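Local structure of cytidine deaminase (Burkholderia pseudomallei, 3DMO) at residues A[12-17]-A[80-85]. The protein probably scavenges cytidine and 2'-deoxycytidine as a zinc-dependent hydrolase, deaminating them to uridine and 2'-deoxyuridine. Sequence-based numbering, arbitrary orientation.
Sequences HALIEA and FAAIAV
CD1 of L14 packs against the backbone N of A84, 3.5 Å away, on a residue whose backbone pairs with A37 of strand 34-40. No hydrogen bond links 12-17 to 80-85; buried apolar side chains pack on one another and on backbone. CD1 of L14 also reaches the methyls of A82 and A84, which flank I83 in sequence and both face the helix, lying 3.9 Å from CB of A82 and 3.8 Å from CB of A84. In L14 chi1 (-128°) is nearly eclipsed and chi2 (-143°) is also off staggered, which suggests strain or an imperfectly defined conformer. CB of A84 in turn approaches the helix backbone, 3.6 Å from O of L14, while CG1 of I15 lies a looser 4.4 Å from CB of A84. The small side chains of A82 and A84 are consistent with a close approach, with CA of I15 5.7 Å from CA of A84, and the axes cross at -53°. L14 continues onto A37 and I15 onto V114 and T116, spreading the helix over both neighbouring strands. A81 and A82 form a classic beta bulge opposite V39. I83 and V85 point away from the helix; V85 touches E63, the predicted proton donor. Helices flanking both faces of a mixed sheet of order 2-1-3-4-5 are characteristic of the cytidine deaminase fold.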
loop_
_atom_site.group_PDB
_atom_site.type_symbol
_atom_site.label_atom_id
_atom_site.label_comp_id
_atom_site.label_asym_id
_atom_site.label_seq_id
_atom_site.Cartn_x
_atom_site.Cartn_y
_atom_site.Cartn_z
ATOM N N HIS A 12 8.423 -21.756 -21.157
ATOM C CA HIS A 12 7.118 -22.376 -21.374
ATOM C C HIS A 12 6.559 -23.025 -20.111
ATOM O O HIS A 12 5.380 -22.853 -19.793
ATOM C CB HIS A 12 7.167 -23.404 -22.508
ATOM C CG HIS A 12 5.852 -24.076 -22.757
ATOM N ND1 HIS A 12 5.550 -25.328 -22.265
ATOM C CD2 HIS A 12 4.747 -23.657 -23.422
ATOM C CE1 HIS A 12 4.323 -25.658 -22.628
ATOM N NE2 HIS A 12 3.813 -24.662 -23.331
ATOM N N ALA A 13 7.407 -23.771 -19.405
ATOM C CA ALA A 13 7.023 -24.427 -18.161
ATOM C C ALA A 13 6.668 -23.414 -17.070
ATOM O O ALA A 13 5.709 -23.624 -16.325
ATOM C CB ALA A 13 8.131 -25.345 -17.685
ATOM N N LEU A 14 7.444 -22.333 -16.979
ATOM C CA LEU A 14 7.203 -21.282 -15.976
ATOM C C LEU A 14 5.885 -20.546 -16.264
ATOM O O LEU A 14 5.139 -20.204 -15.343
ATOM C CB LEU A 14 8.360 -20.277 -15.939
ATOM C CG LEU A 14 9.081 -19.901 -14.635
ATOM C CD1 LEU A 14 9.467 -18.427 -14.627
ATOM C CD2 LEU A 14 8.352 -20.271 -13.338
ATOM N N ILE A 15 5.602 -20.314 -17.543
ATOM C CA ILE A 15 4.343 -19.681 -17.951
ATOM C C ILE A 15 3.153 -20.575 -17.598
ATOM O O ILE A 15 2.134 -20.096 -17.089
ATOM C CB ILE A 15 4.345 -19.325 -19.456
ATOM C CG1 ILE A 15 5.210 -18.080 -19.701
ATOM C CG2 ILE A 15 2.914 -19.104 -19.972
ATOM C CD1 ILE A 15 5.674 -17.902 -21.162
ATOM N N GLU A 16 3.284 -21.875 -17.851
ATOM C CA GLU A 16 2.226 -22.822 -17.494
ATOM C C GLU A 16 1.939 -22.829 -15.990
ATOM O O GLU A 16 0.791 -22.955 -15.570
ATOM C CB GLU A 16 2.533 -24.242 -18.004
ATOM C CG GLU A 16 2.332 -24.431 -19.522
ATOM C CD GLU A 16 0.953 -23.953 -20.018
ATOM O OE1 GLU A 16 -0.080 -24.430 -19.487
ATOM O OE2 GLU A 16 0.906 -23.096 -20.935
ATOM N N ALA A 17 2.986 -22.679 -15.181
ATOM C CA ALA A 17 2.823 -22.580 -13.727
ATOM C C ALA A 17 2.142 -21.259 -13.319
ATOM O O ALA A 17 1.306 -21.242 -12.417
ATOM C CB ALA A 17 4.169 -22.759 -13.024
ATOM N N PHE A 80 16.402 -15.700 -6.439
ATOM C CA PHE A 80 15.414 -16.010 -7.478
ATOM C C PHE A 80 16.008 -15.969 -8.881
ATOM O O PHE A 80 16.759 -15.054 -9.225
ATOM C CB PHE A 80 14.188 -15.102 -7.339
ATOM C CG PHE A 80 13.680 -15.031 -5.932
ATOM C CD1 PHE A 80 13.889 -13.892 -5.163
ATOM C CD2 PHE A 80 13.066 -16.138 -5.353
ATOM C CE1 PHE A 80 13.452 -13.844 -3.838
ATOM C CE2 PHE A 80 12.623 -16.102 -4.031
ATOM C CZ PHE A 80 12.819 -14.946 -3.275
ATOM N N ALA A 81 15.688 -16.993 -9.667
ATOM C CA ALA A 81 16.177 -17.102 -11.039
ATOM C C ALA A 81 15.277 -16.368 -12.035
ATOM O O ALA A 81 15.762 -15.660 -12.920
ATOM C CB ALA A 81 16.294 -18.564 -11.427
ATOM N N ALA A 82 13.966 -16.550 -11.893
ATOM C CA ALA A 82 12.999 -16.009 -12.851
ATOM C C ALA A 82 11.608 -15.927 -12.248
ATOM O O ALA A 82 11.252 -16.710 -11.346
ATOM C CB ALA A 82 12.955 -16.875 -14.123
ATOM N N ILE A 83 10.816 -14.994 -12.775
ATOM C CA ILE A 83 9.393 -14.901 -12.469
ATOM C C ILE A 83 8.597 -14.763 -13.772
ATOM O O ILE A 83 8.995 -14.013 -14.660
ATOM C CB ILE A 83 9.094 -13.733 -11.471
ATOM C CG1 ILE A 83 7.651 -13.803 -10.945
ATOM C CG2 ILE A 83 9.454 -12.375 -12.069
ATOM C CD1 ILE A 83 7.378 -12.827 -9.793
ATOM N N ALA A 84 7.524 -15.545 -13.909
ATOM C CA ALA A 84 6.570 -15.389 -15.022
ATOM C C ALA A 84 5.296 -14.746 -14.496
ATOM O O ALA A 84 4.860 -15.066 -13.394
ATOM C CB ALA A 84 6.243 -16.750 -15.660
ATOM N N VAL A 85 4.711 -13.831 -15.272
ATOM C CA VAL A 85 3.466 -13.149 -14.885
ATOM C C VAL A 85 2.488 -13.240 -16.067
ATOM O O VAL A 85 2.887 -13.034 -17.223
ATOM C CB VAL A 85 3.713 -11.652 -14.514
ATOM C CG1 VAL A 85 2.492 -11.048 -13.780
ATOM C CG2 VAL A 85 4.975 -11.503 -13.669
#